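Local structure of Melibiose/raffinose/stachyose-binding protein MelE (Bacillus subtilis subsp. subtilis str. 168, 4R6H) at residues Gly388-Glu393 and Ser405-Arg410; Gln196-Phe201 and Glu233-Met238. The protein binds melibiose, raffinose and stachyose as the solute-binding component of an ABC transporter that imports these sugars. All coordinates share one frame; numbering follows the deposited sequence.

Contact 1: Gly388-Glu393 and Ser405-Arg410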
ATOM      1  N   GLY A 388      -4.808   0.568 -14.162  1.00 19.73           N
ATOM      2  CA  GLY A 388      -4.895   2.011 -14.293  1.00 19.50           C
ATOM      3  C   GLY A 388      -5.403   2.432 -15.662  1.00 20.90           C
ATOM      4  O   GLY A 388      -6.321   3.260 -15.761  1.00 23.60           O
ATOM      5  N   THR A 389      -4.827   1.800 -16.693  1.00 22.63           N
ATOM      6  CA  THR A 389      -5.203   1.977 -18.102  1.00 29.62           C
ATOM      7  C   THR A 389      -6.697   1.808 -18.309  1.00 23.89           C
ATOM      8  O   THR A 389      -7.374   2.692 -18.835  1.00 24.04           O
ATOM      9  CB  THR A 389      -4.475   0.951 -19.044  1.00 28.37           C
ATOM     10  OG1 THR A 389      -3.103   1.301 -19.202  1.00 41.51           O
ATOM     11  CG2 THR A 389      -5.126   0.851 -20.381  1.00 39.73           C
ATOM     12  N   VAL A 390      -7.221   0.671 -17.893  1.00 23.99           N
ATOM     13  CA  VAL A 390      -8.616   0.369 -18.201  1.00 23.51           C
ATOM     14  C   VAL A 390      -9.549   1.308 -17.436  1.00 21.79           C
ATOM     15  O   VAL A 390     -10.599   1.722 -17.934  1.00 21.43           O
ATOM     16  CB  VAL A 390      -8.996  -1.116 -18.008  1.00 24.11           C
ATOM     17  CG1 VAL A 390      -8.146  -1.997 -18.926  1.00 23.04           C
ATOM     18  CG2 VAL A 390      -8.944  -1.572 -16.551  1.00 21.40           C
ATOM     19  N   GLY A 391      -9.160   1.656 -16.207  1.00 23.51           N
ATOM     20  CA  GLY A 391      -9.969   2.586 -15.466  1.00 22.20           C
ATOM     21  C   GLY A 391      -9.998   3.960 -16.088  1.00 21.48           C
ATOM     22  O   GLY A 391     -11.041   4.602 -16.154  1.00 21.40           O
ATOM     23  N   GLN A 392      -8.847   4.419 -16.602  1.00 20.02           N
ATOM     24  CA  GLN A 392      -8.809   5.701 -17.253  1.00 22.21           C
ATOM     25  C   GLN A 392      -9.615   5.679 -18.556  1.00 22.60           C
ATOM     26  O   GLN A 392     -10.344   6.638 -18.885  1.00 23.14           O
ATOM     27  CB  GLN A 392      -7.352   6.062 -17.532  1.00 25.73           C
ATOM     28  CG  GLN A 392      -7.084   7.525 -17.539  1.00 33.83           C
ATOM     29  CD  GLN A 392      -5.601   7.799 -17.602  1.00 31.12           C
ATOM     30  OE1 GLN A 392      -4.874   7.203 -18.427  1.00 25.99           O
ATOM     31  NE2 GLN A 392      -5.129   8.684 -16.737  1.00 26.64           N
ATOM     32  N   GLU A 393      -9.540   4.567 -19.287  1.00 20.23           N
ATOM     33  CA  GLU A 393     -10.335   4.431 -20.494  1.00 21.15           C
ATOM     34  C   GLU A 393     -11.853   4.352 -20.216  1.00 22.15           C
ATOM     35  O   GLU A 393     -12.673   4.840 -20.989  1.00 23.54           O
ATOM     36  CB  GLU A 393      -9.844   3.230 -21.321  1.00 22.28           C
ATOM     37  CG  GLU A 393      -8.499   3.490 -21.967  1.00 21.65           C
ATOM     38  CD  GLU A 393      -8.213   2.520 -23.087  1.00 29.47           C
ATOM     39  OE1 GLU A 393      -7.887   1.381 -22.766  1.00 30.89           O
ATOM     40  OE2 GLU A 393      -8.284   2.929 -24.266  1.00 32.55           O
ATOM     41  N   SER A 405     -13.162  -6.344 -18.922  1.00 25.93           N
ATOM     42  CA  SER A 405     -12.819  -7.637 -18.368  1.00 29.19           C
ATOM     43  C   SER A 405     -12.159  -8.513 -19.417  1.00 23.15           C
ATOM     44  O   SER A 405     -11.268  -9.275 -19.111  1.00 27.63           O
ATOM     45  CB  SER A 405     -14.048  -8.306 -17.762  1.00 29.35           C
ATOM     46  OG  SER A 405     -14.430  -7.540 -16.626  1.00 25.14           O
ATOM     47  N   GLN A 406     -12.538  -8.344 -20.677  1.00 30.95           N
ATOM     48  CA  GLN A 406     -11.902  -9.139 -21.710  1.00 30.78           C
ATOM     49  C   GLN A 406     -10.443  -8.721 -21.914  1.00 31.60           C
ATOM     50  O   GLN A 406      -9.540  -9.572 -21.993  1.00 29.30           O
ATOM     51  CB  GLN A 406     -12.710  -9.050 -22.991  1.00 35.24           C
ATOM     52  CG  GLN A 406     -14.061  -9.730 -22.816  1.00 49.02           C
ATOM     53  CD  GLN A 406     -14.875  -9.740 -24.084  1.00 94.63           C
ATOM     54  OE1 GLN A 406     -15.280 -10.795 -24.570  1.00118.67           O
ATOM     55  NE2 GLN A 406     -15.119  -8.559 -24.633  1.00 52.18           N
ATOM     56  N   LYS A 407     -10.204  -7.416 -21.943  1.00 31.26           N
ATOM     57  CA  LYS A 407      -8.825  -6.913 -21.988  1.00 26.53           C
ATOM     58  C   LYS A 407      -7.978  -7.342 -20.803  1.00 26.46           C
ATOM     59  O   LYS A 407      -6.804  -7.724 -20.937  1.00 22.62           O
ATOM     60  CB  LYS A 407      -8.864  -5.408 -22.085  1.00 23.45           C
ATOM     61  CG  LYS A 407      -7.504  -4.709 -22.038  1.00 31.28           C
ATOM     62  CD  LYS A 407      -6.812  -4.730 -23.395  1.00 58.41           C
ATOM     63  CE  LYS A 407      -5.426  -4.085 -23.367  1.00 67.19           C
ATOM     64  NZ  LYS A 407      -5.439  -2.667 -22.903  1.00 80.91           N
ATOM     65  N   LEU A 408      -8.547  -7.283 -19.600  1.00 21.68           N
ATOM     66  CA  LEU A 408      -7.794  -7.701 -18.461  1.00 21.71           C
ATOM     67  C   LEU A 408      -7.344  -9.157 -18.572  1.00 23.36           C
ATOM     68  O   LEU A 408      -6.247  -9.478 -18.179  1.00 24.00           O
ATOM     69  CB  LEU A 408      -8.550  -7.450 -17.144  1.00 23.15           C
ATOM     70  CG  LEU A 408      -8.695  -5.950 -16.840  1.00 23.21           C
ATOM     71  CD1 LEU A 408      -9.805  -5.790 -15.788  1.00 25.39           C
ATOM     72  CD2 LEU A 408      -7.424  -5.291 -16.349  1.00 28.70           C
ATOM     73  N   GLY A 409      -8.259 -10.029 -19.023  1.00 24.55           N
ATOM     74  CA  GLY A 409      -7.969 -11.451 -19.155  1.00 25.26           C
ATOM     75  C   GLY A 409      -6.840 -11.683 -20.141  1.00 28.75           C
ATOM     76  O   GLY A 409      -5.978 -12.513 -19.922  1.00 27.64           O
ATOM     77  N   ARG A 410      -6.873 -10.937 -21.232  1.00 25.01           N
ATOM     78  CA  ARG A 410      -5.822 -11.071 -22.250  1.00 26.47           C
ATOM     79  C   ARG A 410      -4.464 -10.648 -21.685  1.00 27.99           C
ATOM     80  O   ARG A 410      -3.470 -11.344 -21.860  1.00 27.88           O
ATOM     81  CB  ARG A 410      -6.154 -10.228 -23.490  1.00 30.74           C
ATOM     82  CG  ARG A 410      -7.305 -10.747 -24.335  1.00 32.29           C
ATOM     83  CD  ARG A 410      -7.389 -10.046 -25.692  1.00 35.81           C
ATOM     84  NE  ARG A 410      -7.779  -8.629 -25.624  1.00 35.43           N
ATOM     85  CZ  ARG A 410      -9.041  -8.167 -25.579  1.00 39.91           C
ATOM     86  NH1 ARG A 410     -10.091  -8.981 -25.566  1.00 45.78           N
ATOM     87  NH2 ARG A 410      -9.261  -6.864 -25.531  1.00 39.38           N
TER
HETATM   88  O   HOH W   1      -7.023  -1.041 -23.932  1.00 38.76           O
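The flat carboxylate of Glu393 meets the ammonium of Lys407 through a water: the water donates to Glu393 OE1 at 2.8 Å and also accepts from Lys407 NZ, at a distance short enough to be doubtful. With Glu393 OE1 and Lys407 NZ still 4.7 Å apart, the opposite charges probably attract through the water rather than in a direct salt bridge; Glu411 makes a long, weak ion pair with the same NZ. The other flat group, the guanidinium of Arg410, lies over its own helix, with Gln406 O and Lys407 CA towards the rim of one face. Lys407 CG stands anti to the backbone N (chi1 176°), and bends at chi2 and chi4 carry NZ across to the opposite helix, 4.3 Å from Thr389 CG2. Below this polar rim the contact is apolar. Val390 divides its two methyls: CG1 rests on Lys407 CG at 4.2 Å, while CG2 meets Leu408 CD2 at 4.0 Å. The axes of 388-393 and 405-410 run antiparallel (164°) and approach to 10.7 Å, in a helical hairpin with a short connection. Thr389 OG1 turns to other partners, Lys191 and the backbone O of Asp385. Helix 383-395 is thus layered between helix 401-420 and helix 192-206, where Tyr198 packs on Val390; Leu408 also packs on Val386, Leu387, Trp225 and Phe228, the last two just before helix 229-240.

Contact 2: Gln196-Phe201 and Glu233-Met238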
ATOM      1  N   GLN A 196      -5.628   2.113  -8.072  1.00 18.27           N
ATOM      2  CA  GLN A 196      -5.778   1.962  -6.635  1.00 16.62           C
ATOM      3  C   GLN A 196      -7.198   1.472  -6.262  1.00 17.45           C
ATOM      4  O   GLN A 196      -7.383   0.645  -5.359  1.00 18.63           O
ATOM      5  CB  GLN A 196      -5.467   3.289  -5.927  1.00 18.88           C
ATOM      6  CG  GLN A 196      -5.515   3.148  -4.426  1.00 21.18           C
ATOM      7  CD  GLN A 196      -4.961   4.305  -3.630  1.00 31.31           C
ATOM      8  OE1 GLN A 196      -4.391   5.239  -4.169  1.00 37.97           O
ATOM      9  NE2 GLN A 196      -5.090   4.205  -2.302  1.00 30.45           N
ATOM     10  N   TYR A 197      -8.183   2.051  -6.948  1.00 16.40           N
ATOM     11  CA  TYR A 197      -9.578   1.646  -6.760  1.00 18.62           C
ATOM     12  C   TYR A 197      -9.745   0.147  -7.055  1.00 17.41           C
ATOM     13  O   TYR A 197     -10.306  -0.626  -6.253  1.00 17.46           O
ATOM     14  CB  TYR A 197     -10.507   2.526  -7.640  1.00 17.28           C
ATOM     15  CG  TYR A 197     -11.860   1.916  -7.860  1.00 17.61           C
ATOM     16  CD1 TYR A 197     -12.864   2.000  -6.884  1.00 20.56           C
ATOM     17  CD2 TYR A 197     -12.107   1.184  -8.999  1.00 16.91           C
ATOM     18  CE1 TYR A 197     -14.100   1.370  -7.079  1.00 20.61           C
ATOM     19  CE2 TYR A 197     -13.317   0.546  -9.197  1.00 18.60           C
ATOM     20  CZ  TYR A 197     -14.321   0.683  -8.257  1.00 19.49           C
ATOM     21  OH  TYR A 197     -15.529   0.027  -8.461  1.00 20.51           O
ATOM     22  N   TYR A 198      -9.322  -0.244  -8.247  1.00 17.54           N
ATOM     23  CA  TYR A 198      -9.456  -1.645  -8.639  1.00 18.90           C
ATOM     24  C   TYR A 198      -8.711  -2.569  -7.696  1.00 18.67           C
ATOM     25  O   TYR A 198      -9.223  -3.618  -7.299  1.00 17.89           O
ATOM     26  CB  TYR A 198      -8.998  -1.868 -10.055  1.00 20.17           C
ATOM     27  CG  TYR A 198      -9.949  -1.473 -11.170  1.00 19.51           C
ATOM     28  CD1 TYR A 198     -11.184  -2.104 -11.334  1.00 20.86           C
ATOM     29  CD2 TYR A 198      -9.569  -0.567 -12.149  1.00 21.89           C
ATOM     30  CE1 TYR A 198     -12.030  -1.787 -12.398  1.00 20.68           C
ATOM     31  CE2 TYR A 198     -10.397  -0.268 -13.207  1.00 23.92           C
ATOM     32  CZ  TYR A 198     -11.614  -0.898 -13.347  1.00 22.77           C
ATOM     33  OH  TYR A 198     -12.409  -0.553 -14.425  1.00 22.59           O
ATOM     34  N   ASP A 199      -7.457  -2.217  -7.397  1.00 19.24           N
ATOM     35  CA  ASP A 199      -6.605  -3.078  -6.592  1.00 17.45           C
ATOM     36  C   ASP A 199      -7.171  -3.273  -5.188  1.00 18.64           C
ATOM     37  O   ASP A 199      -7.251  -4.427  -4.688  1.00 17.89           O
ATOM     38  CB  ASP A 199      -5.173  -2.472  -6.562  1.00 18.84           C
ATOM     39  CG  ASP A 199      -4.091  -3.480  -6.300  1.00 30.26           C
ATOM     40  OD1 ASP A 199      -4.283  -4.671  -6.457  1.00 23.50           O
ATOM     41  OD2 ASP A 199      -2.974  -3.032  -6.047  1.00 34.93           O
ATOM     42  N   GLN A 200      -7.561  -2.190  -4.517  1.00 16.88           N
ATOM     43  CA  GLN A 200      -8.061  -2.310  -3.172  1.00 15.70           C
ATOM     44  C   GLN A 200      -9.360  -3.107  -3.139  1.00 17.70           C
ATOM     45  O   GLN A 200      -9.502  -3.982  -2.309  1.00 17.19           O
ATOM     46  CB  GLN A 200      -8.301  -0.965  -2.468  1.00 17.35           C
ATOM     47  CG  GLN A 200      -7.063  -0.307  -1.935  1.00 24.75           C
ATOM     48  CD  GLN A 200      -7.319   0.976  -1.153  1.00 17.43           C
ATOM     49  OE1 GLN A 200      -6.585   1.930  -1.326  1.00 23.34           O
ATOM     50  NE2 GLN A 200      -8.232   0.934  -0.187  1.00 20.08           N
ATOM     51  N   PHE A 201     -10.296  -2.784  -4.047  1.00 16.55           N
ATOM     52  CA  PHE A 201     -11.611  -3.448  -3.972  1.00 17.39           C
ATOM     53  C   PHE A 201     -11.586  -4.880  -4.509  1.00 16.92           C
ATOM     54  O   PHE A 201     -12.486  -5.666  -4.229  1.00 17.32           O
ATOM     55  CB  PHE A 201     -12.720  -2.601  -4.580  1.00 17.06           C
ATOM     56  CG  PHE A 201     -13.196  -1.486  -3.693  1.00 16.59           C
ATOM     57  CD1 PHE A 201     -13.956  -1.747  -2.540  1.00 16.44           C
ATOM     58  CD2 PHE A 201     -12.911  -0.177  -4.005  1.00 18.83           C
ATOM     59  CE1 PHE A 201     -14.402  -0.698  -1.756  1.00 18.80           C
ATOM     60  CE2 PHE A 201     -13.386   0.878  -3.242  1.00 18.78           C
ATOM     61  CZ  PHE A 201     -14.127   0.602  -2.082  1.00 18.15           C
ATOM     62  N   GLU A 233     -18.433  -1.996 -13.398  1.00 18.55           N
ATOM     63  CA  GLU A 233     -19.831  -1.558 -13.334  1.00 21.68           C
ATOM     64  C   GLU A 233     -20.040  -0.524 -12.233  1.00 19.40           C
ATOM     65  O   GLU A 233     -20.686   0.505 -12.465  1.00 19.95           O
ATOM     66  CB  GLU A 233     -20.780  -2.732 -13.201  1.00 20.30           C
ATOM     67  CG  GLU A 233     -20.879  -3.488 -14.520  1.00 26.91           C
ATOM     68  CD  GLU A 233     -21.553  -4.800 -14.368  1.00 33.35           C
ATOM     69  OE1 GLU A 233     -21.243  -5.515 -13.408  1.00 41.32           O
ATOM     70  OE2 GLU A 233     -22.404  -5.096 -15.199  1.00 40.85           O
ATOM     71  N   ILE A 234     -19.471  -0.784 -11.064  1.00 18.98           N
ATOM     72  CA  ILE A 234     -19.591   0.160  -9.964  1.00 19.57           C
ATOM     73  C   ILE A 234     -18.959   1.507 -10.337  1.00 20.07           C
ATOM     74  O   ILE A 234     -19.514   2.580 -10.137  1.00 18.92           O
ATOM     75  CB  ILE A 234     -18.960  -0.403  -8.689  1.00 19.06           C
ATOM     76  CG1 ILE A 234     -19.760  -1.585  -8.115  1.00 21.21           C
ATOM     77  CG2 ILE A 234     -18.874   0.733  -7.656  1.00 20.47           C
ATOM     78  CD1 ILE A 234     -21.220  -1.262  -7.779  1.00 22.63           C
ATOM     79  N   LEU A 235     -17.772   1.465 -10.944  1.00 17.70           N
ATOM     80  CA  LEU A 235     -17.093   2.707 -11.332  1.00 19.62           C
ATOM     81  C   LEU A 235     -17.911   3.494 -12.368  1.00 17.71           C
ATOM     82  O   LEU A 235     -18.045   4.686 -12.286  1.00 19.04           O
ATOM     83  CB  LEU A 235     -15.667   2.411 -11.835  1.00 20.21           C
ATOM     84  CG  LEU A 235     -14.741   3.617 -12.048  1.00 23.77           C
ATOM     85  CD1 LEU A 235     -14.680   4.470 -10.792  1.00 23.95           C
ATOM     86  CD2 LEU A 235     -13.350   3.142 -12.509  1.00 22.77           C
ATOM     87  N   LYS A 236     -18.509   2.776 -13.309  1.00 18.09           N
ATOM     88  CA  LYS A 236     -19.351   3.379 -14.316  1.00 20.45           C
ATOM     89  C   LYS A 236     -20.636   3.945 -13.709  1.00 17.97           C
ATOM     90  O   LYS A 236     -21.018   5.043 -14.109  1.00 20.06           O
ATOM     91  CB  LYS A 236     -19.659   2.373 -15.435  1.00 20.29           C
ATOM     92  CG  LYS A 236     -20.366   3.044 -16.633  1.00 22.86           C
ATOM     93  CD  LYS A 236     -19.386   3.970 -17.351  1.00 33.96           C
ATOM     94  CE  LYS A 236     -20.010   4.604 -18.581  1.00 52.96           C
ATOM     95  NZ  LYS A 236     -19.010   5.447 -19.276  1.00 43.01           N
ATOM     96  N   GLN A 237     -21.224   3.225 -12.757  1.00 19.88           N
ATOM     97  CA  GLN A 237     -22.350   3.775 -11.965  1.00 18.75           C
ATOM     98  C   GLN A 237     -21.992   5.079 -11.288  1.00 23.70           C
ATOM     99  O   GLN A 237     -22.698   6.097 -11.377  1.00 23.26           O
ATOM    100  CB  GLN A 237     -22.788   2.785 -10.923  1.00 21.61           C
ATOM    101  CG  GLN A 237     -23.461   1.585 -11.490  1.00 24.36           C
ATOM    102  CD  GLN A 237     -23.665   0.521 -10.445  1.00 25.10           C
ATOM    103  OE1 GLN A 237     -23.819   0.813  -9.229  1.00 24.60           O
ATOM    104  NE2 GLN A 237     -23.674  -0.727 -10.894  1.00 28.09           N
ATOM    105  N   MET A 238     -20.831   5.102 -10.652  1.00 20.98           N
ATOM    106  CA  MET A 238     -20.418   6.322  -9.969  1.00 21.23           C
ATOM    107  C   MET A 238     -20.239   7.455 -10.953  1.00 22.64           C
ATOM    108  O   MET A 238     -20.614   8.576 -10.690  1.00 23.88           O
ATOM    109  CB  MET A 238     -19.099   6.072  -9.206  1.00 22.05           C
ATOM    110  CG  MET A 238     -19.264   5.059  -8.104  1.00 20.53           C
ATOM    111  SD  MET A 238     -17.653   4.600  -7.371  1.00 24.77           S
ATOM    112  CE  MET A 238     -18.180   3.709  -5.921  1.00 24.22           C
TER
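Apolar packing joins Tyr197 and Tyr198 to Ile234 and Leu235. Tyr197, its CG anti to the backbone N (chi1 161°), extends towards helix 229-240; its ring carbon CE2 lies 4.0 Å from Leu235 CB, and Leu235 CD1 covers one ring face. The hydroxyl end wedges against Ile234, where OH is 3.5 Å from both CB and CG2, the two side chains crossing at about a right angle. Tyr198 adds a looser, oblique touch, its OH 4.3 Å from Leu235 CD2. Tyr197 CD2 lies over one face of the Tyr198 ring, offset toward the rim.

Polar bonding runs beside this packing. The buried hydroxyls are satisfied one turn back along the partner helix: Tyr197 OH bonds Leu231 O and Tyr198 OH bonds Ser232 OG. Within helix 192-206, Gln196 NE2 gives Gln200 OE1 a nearly straight 2.9 Å bond.

With Tyr197 replaced by an alanine, Leu231 O would probably lose its hydroxyl partner and a gap would be likely to open beside Ile234 and Leu235.

This is helix-to-helix packing within one lobe of the solute-binding protein. Segments 196-201 and 233-238 run at 133° to each other; helix 163-177 flanks them, its Ile167 touching Ile234 and Met238, while helix 383-395 backs Tyr198.

Both contacts belong to one lobe of the two-lobed binding protein, their centres about 12 Å apart, and each pairs a different two of four helices. Contact 2 is buried: aromatic side chains lie against aliphatic ones, and the hydroxyls find partners on the facing helix. Contact 1 lies farther out, only partly buried, and combines two aliphatic touches with a water between opposite charges. The two meet at Tyr198, whose CE2 lies 3.9 Å from Val390 CG2 and 3.7 Å from Gly391 CA, so helix 192-206 links contact 2 to the hairpin of helices 383-395 and 401-420. In sequence both segments of contact 2 come before those of contact 1.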